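Local structure of cell division protein SepF (Methanobrevibacter smithii, 7AL1) at residues Asp24-Val29 against Gly58-Gln63; Gln31-Ser36 against Ser66-Glu71; Phe45-Lys48 against Asn53-Leu56; Leu73-Cys78 against Leu83-Pro88. The protein probably anchors the cell-division protein FtsZ to the membrane in archaea, and this chain is its C-terminal part, the SepF-family domain. One frame throughout, in Å; residues are numbered along the deposited sequence. Where two conformers were deposited one is given.

Overall arrangement
The four contacts tie the two long helices, the short helix 44-49 and the four-stranded sheet into one alpha/beta domain. Contacts 1 and 2 follow each other along the same helix pair, 22-33 and 51-68, with centres about 10 Å apart. Contact 3 lies at the far end of helix 51-68, about 20 Å from contact 2 between centres. Ile-25 links it to contact 1, since its CD1 is 3.6 Å from Leu-46 CD1. Contact 4 is the hairpin of the sheet on which the helices pack. Ile-61 of contact 1 packs on its Ile-86, and Arg-77 forms a salt bridge with Glu-47 of contact 3. Contact 4 also reaches the second subunit.

Contact 1 of 4, residues Asp24-Val29 against Gly58-Gln63; sequences DINYVV and GEKIKQ
Lys-60 lies over the side of helix 22-33, and its chain overlaps Val-29, Ile-25 and Asn-26 in turn. CB meets Val-29 CG2 at 4.1 Å. CG meets Ile-25 CG2 at 4.0 Å. Both hydrophobic side chains cross the lysine at about a right angle, and each offers one methyl branch to its aliphatic part. Beyond CG the lysine bends at chi2 (-82°) and runs on to Asn-26. There NZ gives a hydrogen bond of 2.8 Å to Asn-26 OD1. The ammonium sits in the plane of the amide carbonyl, on a lone pair, with a C=O...N angle of 133°. The amide oxygen, rather than ND2, is therefore turned to the lysine. The charged end lies with the partly exposed Asn-26, while the methylene chain covers the buried Ile-25.

The helices meet through side chains, not through their backbones. The two short axes approach to 10.6 Å and run nearly parallel, 14° apart, and the long lysine spans much of that gap. On the side facing the sheet, Val-28 and Ile-61 both reach Leu-41 of strand 39-42. This is typical of an alpha/beta sandwich, in which two near-parallel helices lie side by side on one face of a sheet.

Contact 2 of 4, residues Gln31-Ser36 against Ser66-Glu71; sequences QVLEES and SNYGAE
Leu-33 has CG anti to its carbonyl carbon (chi1 -61°), and this sends both methyls of its fork to Tyr-68. The tyrosine has CG on the same side of its own backbone, beside N, and chi2 of 85° turns the ring broadside to the leucine. CD1 then stands over the centre of one ring face, 3.5 Å from the centroid of the Tyr-68 ring. It is only 3° off the ring normal, a clear CH-pi contact. CD2 reaches back to the root of the ring, 3.5 Å from Tyr-68 CB and equally close to CG. One methyl thus sits on the ring and the other on its stem, and the two side chains cross at about a right angle.

Deeper in, Val-32 CG1 touches Ala-70 CB at 4.3 Å. This pair is buried, whereas Tyr-68 is at the surface. Met-64 of helix 51-68 touches Val-32, Leu-33 and Ala-70, and so bridges the two pairs. Ser-36 and Gly-69 are the first residues to leave helical phi/psi, both with positive phi. The contact closes the C-terminal ends of the two near-parallel helices of this alpha/beta sandwich, next to the entry into strands 39-42 and 71-78.

Contact 3 of 4, residues Phe45-Lys48 against Asn53-Leu56; sequences FLEK and NFKL
Glu-47 and Phe-54 make the CH-pi part of the contact. The glutamate runs alongside the aromatic side chain, and both point the same way. Each has CG anti to its backbone N (Glu-47 chi1 -167°), and the glutamate is extended beyond CG. Its CG stands over the middle of one ring face, 3.8 Å from the centroid of the Phe-54 ring. CB lies over the near side of that face, 3.6 Å from Phe-54 CD1. Farther out, the carboxylate stacks on the ring with the two planes only 6° apart, and Glu-47 CD is 3.7 Å from Phe-54 CZ.

The carboxylate has polar partners outside the two segments. Glu-47 OE2 forms a salt bridge with Arg-77, and OE1 takes a hydrogen bond from Asn-82. These two bonds would help to hold the carboxylate flat against the phenylalanine.

The two segments belong to a tight helix-helix junction, in which the short helix 44-49 is followed after one residue by the long helix 51-68. The backbones are close, with Leu-46 CA 4.9 Å from Phe-54 CA.

Apolar packing fills the inner side. Leu-46 CB meets Phe-54 CB at 4.1 Å. The leucine fork reaches Asn-53 instead, with CD2 4.1 Å from Asn-53 CB. Leu-46 also packs on Pro-19, and Asn-53 touches Ile-22 of helix 22-33.

One contact is with a backbone polar atom: Leu-46 CD1 lies 3.9 Å from the backbone O of Asn-53.

Contact 4 of 4, residues Leu73-Cys78 against Leu83-Pro88; sequences LLLSRC and LIIIAP
Leu-75 and Leu-83 hold the tight part of the contact. Leu-83 O accepts two N-H groups. Leu-75 N is 2.8 Å from Leu-83 O, tilted 19° from the carbonyl plane, and the longer bond from Ser-76 N, 3.3 Å to the same oxygen, lies in that plane. Leu-83 N answers with a nearly straight bond of 2.8 Å to Ser-76 O. Two residues thus face one, a classic beta bulge in the antiparallel hairpin of strands 71-78 and 81-87. One pair farther on, Leu-73 and Ile-85 form a regular hydrogen-bonded pair, with Leu-73 N 2.9 Å from Ile-85 O and a return bond.

The bulge turns Leu-75 toward the partner strand. Its CD2 reaches Ile-85 CG2 at 4.0 Å, and its CB lies 3.4 Å from Leu-83 O. Leu-73, Ser-76, Leu-83 and Ile-85 share one face of the sheet. Here Leu-73 and Leu-75 pack on Leu-16 of the second subunit, and Ser-76 OG is hydrogen-bonded to Ser-76 OG of that subunit.

On the other face the side chains of Leu-74 and Ile-84 pair more loosely. They form a non-hydrogen-bonded pair, and Leu-74 CD1 meets Ile-84 CG1 only at 4.3 Å. Leu-74 is exposed to solvent, while Ile-84 is partly sheltered by Leu-43.

Contact 1 of 4, residues Asp24-Val29 against Gly58-Gln63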
# COMPACT_ATOMS: atom_id res chain seq x y z
N ASP A 24 19.11 -0.45 -5.55
CA ASP A 24 17.67 -0.65 -5.49
C ASP A 24 17.00 0.55 -4.84
O ASP A 24 15.89 0.95 -5.23
CB ASP A 24 17.34 -1.90 -4.67
CG ASP A 24 17.74 -3.17 -5.35
OD1 ASP A 24 18.00 -3.15 -6.58
OD2 ASP A 24 17.77 -4.21 -4.65
N ILE A 25 17.64 1.12 -3.81
CA ILE A 25 17.10 2.32 -3.20
C ILE A 25 16.99 3.43 -4.23
O ILE A 25 15.99 4.15 -4.30
CB ILE A 25 17.97 2.75 -2.00
CG1 ILE A 25 17.93 1.71 -0.87
CG2 ILE A 25 17.54 4.11 -1.47
CD1 ILE A 25 19.05 1.90 0.19
N ASN A 26 18.04 3.63 -5.03
CA ASN A 26 18.04 4.71 -6.00
C ASN A 26 17.02 4.45 -7.09
O ASN A 26 16.46 5.39 -7.63
CB ASN A 26 19.45 4.93 -6.50
CG ASN A 26 20.31 5.64 -5.47
OD1 ASN A 26 19.79 6.45 -4.69
ND2 ASN A 26 21.59 5.33 -5.42
N TYR A 27 16.72 3.18 -7.36
CA TYR A 27 15.63 2.88 -8.27
C TYR A 27 14.29 3.30 -7.68
O TYR A 27 13.44 3.82 -8.41
CB TYR A 27 15.63 1.39 -8.59
CG TYR A 27 14.51 0.96 -9.50
CD1 TYR A 27 14.54 1.25 -10.86
CD2 TYR A 27 13.41 0.30 -9.01
CE1 TYR A 27 13.50 0.84 -11.69
CE2 TYR A 27 12.38 -0.11 -9.83
CZ TYR A 27 12.42 0.18 -11.16
OH TYR A 27 11.37 -0.23 -11.94
N VAL A 28 14.06 3.03 -6.39
CA VAL A 28 12.85 3.50 -5.72
C VAL A 28 12.70 5.00 -5.90
O VAL A 28 11.63 5.50 -6.23
CB VAL A 28 12.88 3.11 -4.23
CG1 VAL A 28 11.83 3.84 -3.44
CG2 VAL A 28 12.74 1.64 -4.05
N VAL A 29 13.79 5.73 -5.64
CA VAL A 29 13.74 7.19 -5.76
C VAL A 29 13.33 7.58 -7.17
O VAL A 29 12.48 8.46 -7.38
CB VAL A 29 15.11 7.79 -5.41
CG1 VAL A 29 15.16 9.29 -5.67
CG2 VAL A 29 15.43 7.51 -3.95
N GLY A 58 16.43 5.56 4.76
CA GLY A 58 15.69 6.54 5.52
C GLY A 58 16.07 7.96 5.15
O GLY A 58 15.21 8.84 5.10
N GLU A 59 17.35 8.19 4.86
CA GLU A 59 17.78 9.53 4.47
C GLU A 59 17.21 9.90 3.11
O GLU A 59 16.84 11.06 2.88
CB GLU A 59 19.30 9.62 4.47
CG GLU A 59 19.90 9.57 5.87
CD GLU A 59 21.40 9.32 5.86
OE1 GLU A 59 21.98 9.22 4.76
OE2 GLU A 59 21.99 9.23 6.95
N LYS A 60 17.13 8.94 2.18
CA LYS A 60 16.56 9.24 0.86
C LYS A 60 15.06 9.49 0.97
O LYS A 60 14.52 10.34 0.25
CB LYS A 60 16.85 8.10 -0.12
CG LYS A 60 18.33 7.83 -0.34
CD LYS A 60 18.99 8.76 -1.34
CE LYS A 60 20.42 8.31 -1.63
NZ LYS A 60 20.83 8.52 -3.04
N ILE A 61 14.37 8.76 1.85
CA ILE A 61 12.95 9.04 2.06
C ILE A 61 12.77 10.45 2.60
O ILE A 61 11.88 11.19 2.16
CB ILE A 61 12.32 7.95 2.95
CG1 ILE A 61 12.29 6.62 2.18
CG2 ILE A 61 10.93 8.34 3.40
CD1 ILE A 61 12.05 5.40 3.06
N LYS A 62 13.62 10.84 3.55
CA LYS A 62 13.58 12.20 4.09
C LYS A 62 13.74 13.23 2.99
O LYS A 62 12.98 14.21 2.93
CB LYS A 62 14.72 12.33 5.10
CG LYS A 62 14.82 13.65 5.78
CD LYS A 62 16.12 13.73 6.59
CE LYS A 62 16.31 12.54 7.52
NZ LYS A 62 15.10 12.24 8.35
N GLN A 63 14.70 13.01 2.09
CA GLN A 63 14.93 13.94 0.99
C GLN A 63 13.73 14.01 0.05
O GLN A 63 13.36 15.09 -0.43
CB GLN A 63 16.22 13.53 0.26
CG GLN A 63 16.70 14.50 -0.82
CD GLN A 63 18.12 14.21 -1.30
OE1 GLN A 63 18.97 15.10 -1.36
NE2 GLN A 63 18.39 12.95 -1.65

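Contact 2 of 4, residues Gln31-Ser36 against Ser66-Glu71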
# COMPACT_ATOMS: atom_id res chain seq x y z
N GLN A 31 11.60 5.94 -9.33
CA GLN A 31 10.20 5.62 -9.59
C GLN A 31 9.29 6.71 -9.05
O GLN A 31 8.33 7.13 -9.71
CB GLN A 31 9.84 4.27 -8.99
CG GLN A 31 10.41 3.12 -9.79
CD GLN A 31 9.76 3.06 -11.16
OE1 GLN A 31 8.54 3.04 -11.28
NE2 GLN A 31 10.58 3.07 -12.20
N VAL A 32 9.55 7.18 -7.83
CA VAL A 32 8.71 8.21 -7.24
C VAL A 32 8.92 9.54 -7.94
O VAL A 32 7.95 10.21 -8.31
CB VAL A 32 9.01 8.33 -5.73
CG1 VAL A 32 8.16 9.42 -5.10
CG2 VAL A 32 8.74 7.02 -5.03
N LEU A 33 10.19 9.93 -8.15
CA LEU A 33 10.50 11.29 -8.59
C LEU A 33 10.44 11.45 -10.10
O LEU A 33 10.02 12.50 -10.60
CB LEU A 33 11.91 11.68 -8.11
CG LEU A 33 12.04 11.66 -6.60
CD1 LEU A 33 13.37 12.31 -6.26
CD2 LEU A 33 10.91 12.38 -5.92
N GLU A 34 10.94 10.47 -10.85
CA GLU A 34 10.96 10.58 -12.31
C GLU A 34 9.73 10.00 -12.97
O GLU A 34 9.24 10.55 -13.95
CB GLU A 34 12.21 9.91 -12.86
CG GLU A 34 13.46 10.52 -12.33
CD GLU A 34 14.72 9.88 -12.83
OE1 GLU A 34 14.67 8.77 -13.42
OE2 GLU A 34 15.79 10.51 -12.68
N GLU A 35 9.21 8.91 -12.44
CA GLU A 35 8.03 8.28 -13.03
C GLU A 35 6.73 8.67 -12.35
O GLU A 35 5.66 8.35 -12.88
CB GLU A 35 8.17 6.75 -13.03
CG GLU A 35 9.45 6.23 -13.68
CD GLU A 35 9.62 6.68 -15.11
OE1 GLU A 35 8.64 6.64 -15.88
OE2 GLU A 35 10.75 7.11 -15.47
N SER A 36 6.79 9.32 -11.19
CA SER A 36 5.59 9.68 -10.42
C SER A 36 4.74 8.45 -10.12
O SER A 36 3.51 8.50 -10.18
CB SER A 36 4.79 10.79 -11.11
OG SER A 36 5.46 12.03 -11.00
N SER A 66 11.09 16.14 1.88
CA SER A 66 11.44 17.53 2.14
C SER A 66 11.58 18.32 0.86
O SER A 66 11.19 19.49 0.81
CB SER A 66 12.77 17.57 2.89
OG SER A 66 12.73 16.78 4.07
N ASN A 67 12.16 17.72 -0.18
CA ASN A 67 12.55 18.46 -1.37
C ASN A 67 11.70 18.19 -2.60
O ASN A 67 11.76 18.96 -3.55
CB ASN A 67 14.01 18.16 -1.70
CG ASN A 67 14.96 18.70 -0.67
OD1 ASN A 67 14.54 19.46 0.21
ND2 ASN A 67 16.22 18.31 -0.74
N TYR A 68 10.87 17.14 -2.60
CA TYR A 68 10.08 16.80 -3.77
C TYR A 68 8.59 16.70 -3.48
O TYR A 68 7.81 16.40 -4.40
CB TYR A 68 10.59 15.51 -4.44
CG TYR A 68 11.97 15.65 -5.05
CD1 TYR A 68 13.11 15.47 -4.29
CD2 TYR A 68 12.12 15.94 -6.41
CE1 TYR A 68 14.36 15.57 -4.83
CE2 TYR A 68 13.39 16.04 -6.97
CZ TYR A 68 14.50 15.86 -6.17
OH TYR A 68 15.77 15.95 -6.69
N GLY A 69 8.16 16.95 -2.25
CA GLY A 69 6.76 16.96 -1.95
C GLY A 69 6.15 15.59 -1.85
O GLY A 69 4.93 15.46 -1.89
N ALA A 70 6.97 14.56 -1.71
CA ALA A 70 6.41 13.22 -1.57
C ALA A 70 5.88 13.01 -0.15
O ALA A 70 6.30 13.68 0.80
CB ALA A 70 7.46 12.16 -1.90
N GLU A 71 4.94 12.07 -0.02
CA GLU A 71 4.47 11.59 1.27
C GLU A 71 5.07 10.22 1.54
O GLU A 71 5.37 9.48 0.61
CB GLU A 71 2.95 11.42 1.26
CG GLU A 71 2.10 12.68 1.07
CD GLU A 71 0.60 12.39 1.17
OE1 GLU A 71 -0.02 12.03 0.14
OE2 GLU A 71 0.03 12.50 2.28

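Contact 3 of 4, residues Phe45-Lys48 against Asn53-Leu56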
# COMPACT_ATOMS: atom_id res chain seq x y z
N PHE A 45 14.61 -6.28 4.44
CA PHE A 45 15.90 -6.89 4.14
C PHE A 45 17.04 -5.96 4.55
O PHE A 45 18.02 -6.39 5.18
CB PHE A 45 16.00 -7.23 2.66
CG PHE A 45 17.33 -7.82 2.26
CD1 PHE A 45 18.42 -7.02 1.96
CD2 PHE A 45 17.50 -9.19 2.18
CE1 PHE A 45 19.63 -7.58 1.57
CE2 PHE A 45 18.71 -9.74 1.81
CZ PHE A 45 19.77 -8.93 1.51
N LEU A 46 16.94 -4.68 4.18
CA LEU A 46 17.96 -3.73 4.60
C LEU A 46 18.05 -3.66 6.12
O LEU A 46 19.15 -3.63 6.69
CB LEU A 46 17.67 -2.35 4.01
CG LEU A 46 17.65 -2.23 2.49
CD1 LEU A 46 17.44 -0.77 2.06
CD2 LEU A 46 18.91 -2.77 1.85
N GLU A 47 16.89 -3.64 6.79
CA GLU A 47 16.92 -3.46 8.24
C GLU A 47 17.68 -4.59 8.91
O GLU A 47 18.45 -4.36 9.85
CB GLU A 47 15.50 -3.35 8.80
CG GLU A 47 15.51 -2.86 10.24
CD GLU A 47 14.17 -2.49 10.84
OE1 GLU A 47 13.10 -2.71 10.23
OE2 GLU A 47 14.18 -1.97 11.97
N LYS A 48 17.48 -5.82 8.42
CA LYS A 48 18.12 -6.99 9.00
C LYS A 48 19.58 -7.10 8.59
O LYS A 48 20.46 -7.34 9.43
CB LYS A 48 17.36 -8.25 8.58
CG LYS A 48 17.91 -9.53 9.19
CD LYS A 48 17.11 -10.74 8.72
CE LYS A 48 17.71 -12.02 9.26
NZ LYS A 48 17.66 -12.03 10.75
N ASN A 53 22.79 0.65 5.05
CA ASN A 53 21.91 0.89 3.91
C ASN A 53 20.48 1.14 4.36
O ASN A 53 19.75 1.91 3.72
CB ASN A 53 22.01 -0.28 2.93
CG ASN A 53 23.34 -0.32 2.22
OD1 ASN A 53 24.14 0.61 2.34
ND2 ASN A 53 23.58 -1.39 1.48
N PHE A 54 20.05 0.52 5.45
CA PHE A 54 18.77 0.88 6.05
C PHE A 54 18.76 2.36 6.39
O PHE A 54 17.80 3.08 6.09
CB PHE A 54 18.50 -0.00 7.26
CG PHE A 54 17.21 0.29 7.96
CD1 PHE A 54 16.00 -0.05 7.40
CD2 PHE A 54 17.22 0.89 9.22
CE1 PHE A 54 14.81 0.21 8.05
CE2 PHE A 54 16.03 1.18 9.87
CZ PHE A 54 14.83 0.82 9.30
N LYS A 55 19.83 2.85 7.01
CA LYS A 55 19.85 4.27 7.36
C LYS A 55 19.83 5.15 6.11
O LYS A 55 19.12 6.17 6.08
CB LYS A 55 21.03 4.60 8.26
CG LYS A 55 20.99 6.05 8.72
CD LYS A 55 21.44 6.21 10.16
CE LYS A 55 20.92 7.52 10.74
NZ LYS A 55 19.52 7.40 11.25
N LEU A 56 20.60 4.78 5.08
CA LEU A 56 20.60 5.54 3.83
C LEU A 56 19.21 5.60 3.22
O LEU A 56 18.78 6.65 2.72
CB LEU A 56 21.56 4.89 2.84
CG LEU A 56 21.67 5.57 1.48
CD1 LEU A 56 22.12 7.01 1.66
CD2 LEU A 56 22.63 4.84 0.55

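Contact 4 of 4, residues Leu73-Cys78 against Leu83-Pro88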
# COMPACT_ATOMS: atom_id res chain seq x y z
N LEU A 73 4.29 7.09 4.38
CA LEU A 73 3.43 6.67 5.47
C LEU A 73 3.73 5.24 5.83
O LEU A 73 3.69 4.35 4.97
CB LEU A 73 1.96 6.82 5.05
CG LEU A 73 0.92 6.51 6.12
CD1 LEU A 73 0.93 7.58 7.21
CD2 LEU A 73 -0.47 6.40 5.50
N LEU A 74 4.06 5.01 7.09
CA LEU A 74 4.27 3.67 7.58
C LEU A 74 2.96 2.89 7.48
O LEU A 74 1.90 3.36 7.92
CB LEU A 74 4.74 3.76 9.03
CG LEU A 74 4.82 2.42 9.73
CD1 LEU A 74 5.83 1.50 9.11
CD2 LEU A 74 5.20 2.65 11.19
N LEU A 75 3.03 1.68 6.93
CA LEU A 75 1.87 0.80 6.88
C LEU A 75 1.90 -0.29 7.94
O LEU A 75 0.92 -0.45 8.68
CB LEU A 75 1.76 0.16 5.48
CG LEU A 75 1.56 1.09 4.32
CD1 LEU A 75 1.50 0.34 3.00
CD2 LEU A 75 0.30 1.93 4.51
N SER A 76 3.00 -1.04 8.03
CA SER A 76 3.10 -2.17 8.97
C SER A 76 4.56 -2.56 9.11
O SER A 76 5.24 -2.83 8.12
CB SER A 76 2.28 -3.34 8.42
OG SER A 76 2.39 -4.49 9.25
N ARG A 77 5.04 -2.65 10.35
CA ARG A 77 6.37 -3.21 10.61
C ARG A 77 6.15 -4.35 11.58
O ARG A 77 5.89 -4.11 12.76
CB ARG A 77 7.29 -2.17 11.21
CG ARG A 77 8.69 -2.72 11.50
CD ARG A 77 9.60 -1.64 12.02
NE ARG A 77 10.90 -2.17 12.41
CZ ARG A 77 11.18 -2.62 13.63
NH1 ARG A 77 10.24 -2.65 14.58
NH2 ARG A 77 12.40 -3.07 13.89
N CYS A 78 6.25 -5.58 11.08
CA CYS A 78 5.73 -6.77 11.76
C CYS A 78 6.25 -8.00 11.03
O CYS A 78 6.23 -8.05 9.80
CB CYS A 78 4.18 -6.76 11.72
N LEU A 83 6.87 -2.17 5.96
CA LEU A 83 6.20 -1.67 4.77
C LEU A 83 5.84 -0.20 4.93
O LEU A 83 5.14 0.18 5.86
CB LEU A 83 4.91 -2.47 4.50
CG LEU A 83 5.04 -3.94 4.20
CD1 LEU A 83 3.64 -4.47 3.80
CD2 LEU A 83 6.05 -4.22 3.13
N ILE A 84 6.28 0.60 3.97
CA ILE A 84 6.00 2.03 3.88
C ILE A 84 5.46 2.33 2.49
O ILE A 84 5.92 1.74 1.51
CB ILE A 84 7.30 2.83 4.10
CG1 ILE A 84 7.92 2.48 5.44
CG2 ILE A 84 7.12 4.35 3.99
CD1 ILE A 84 9.42 2.69 5.48
N ILE A 85 4.45 3.18 2.38
CA ILE A 85 4.05 3.69 1.08
C ILE A 85 4.60 5.08 0.86
O ILE A 85 4.43 5.96 1.71
CB ILE A 85 2.53 3.64 0.84
CG1 ILE A 85 2.26 4.07 -0.62
CG2 ILE A 85 1.77 4.46 1.84
CD1 ILE A 85 0.93 3.67 -1.16
N ILE A 86 5.29 5.27 -0.25
CA ILE A 86 5.77 6.57 -0.68
C ILE A 86 4.92 7.03 -1.85
O ILE A 86 4.90 6.37 -2.90
CB ILE A 86 7.25 6.53 -1.08
CG1 ILE A 86 8.10 6.03 0.08
CG2 ILE A 86 7.71 7.90 -1.57
CD1 ILE A 86 9.46 5.60 -0.35
N ALA A 87 4.25 8.16 -1.71
CA ALA A 87 3.37 8.67 -2.74
C ALA A 87 3.97 9.93 -3.33
O ALA A 87 4.33 10.84 -2.58
CB ALA A 87 2.00 8.99 -2.15
N PRO A 88 4.11 10.01 -4.64
CA PRO A 88 4.63 11.23 -5.25
C PRO A 88 3.63 12.37 -5.14
O PRO A 88 2.42 12.16 -5.04
CB PRO A 88 4.79 10.83 -6.72
CG PRO A 88 3.67 9.83 -6.94
CD PRO A 88 3.66 9.03 -5.65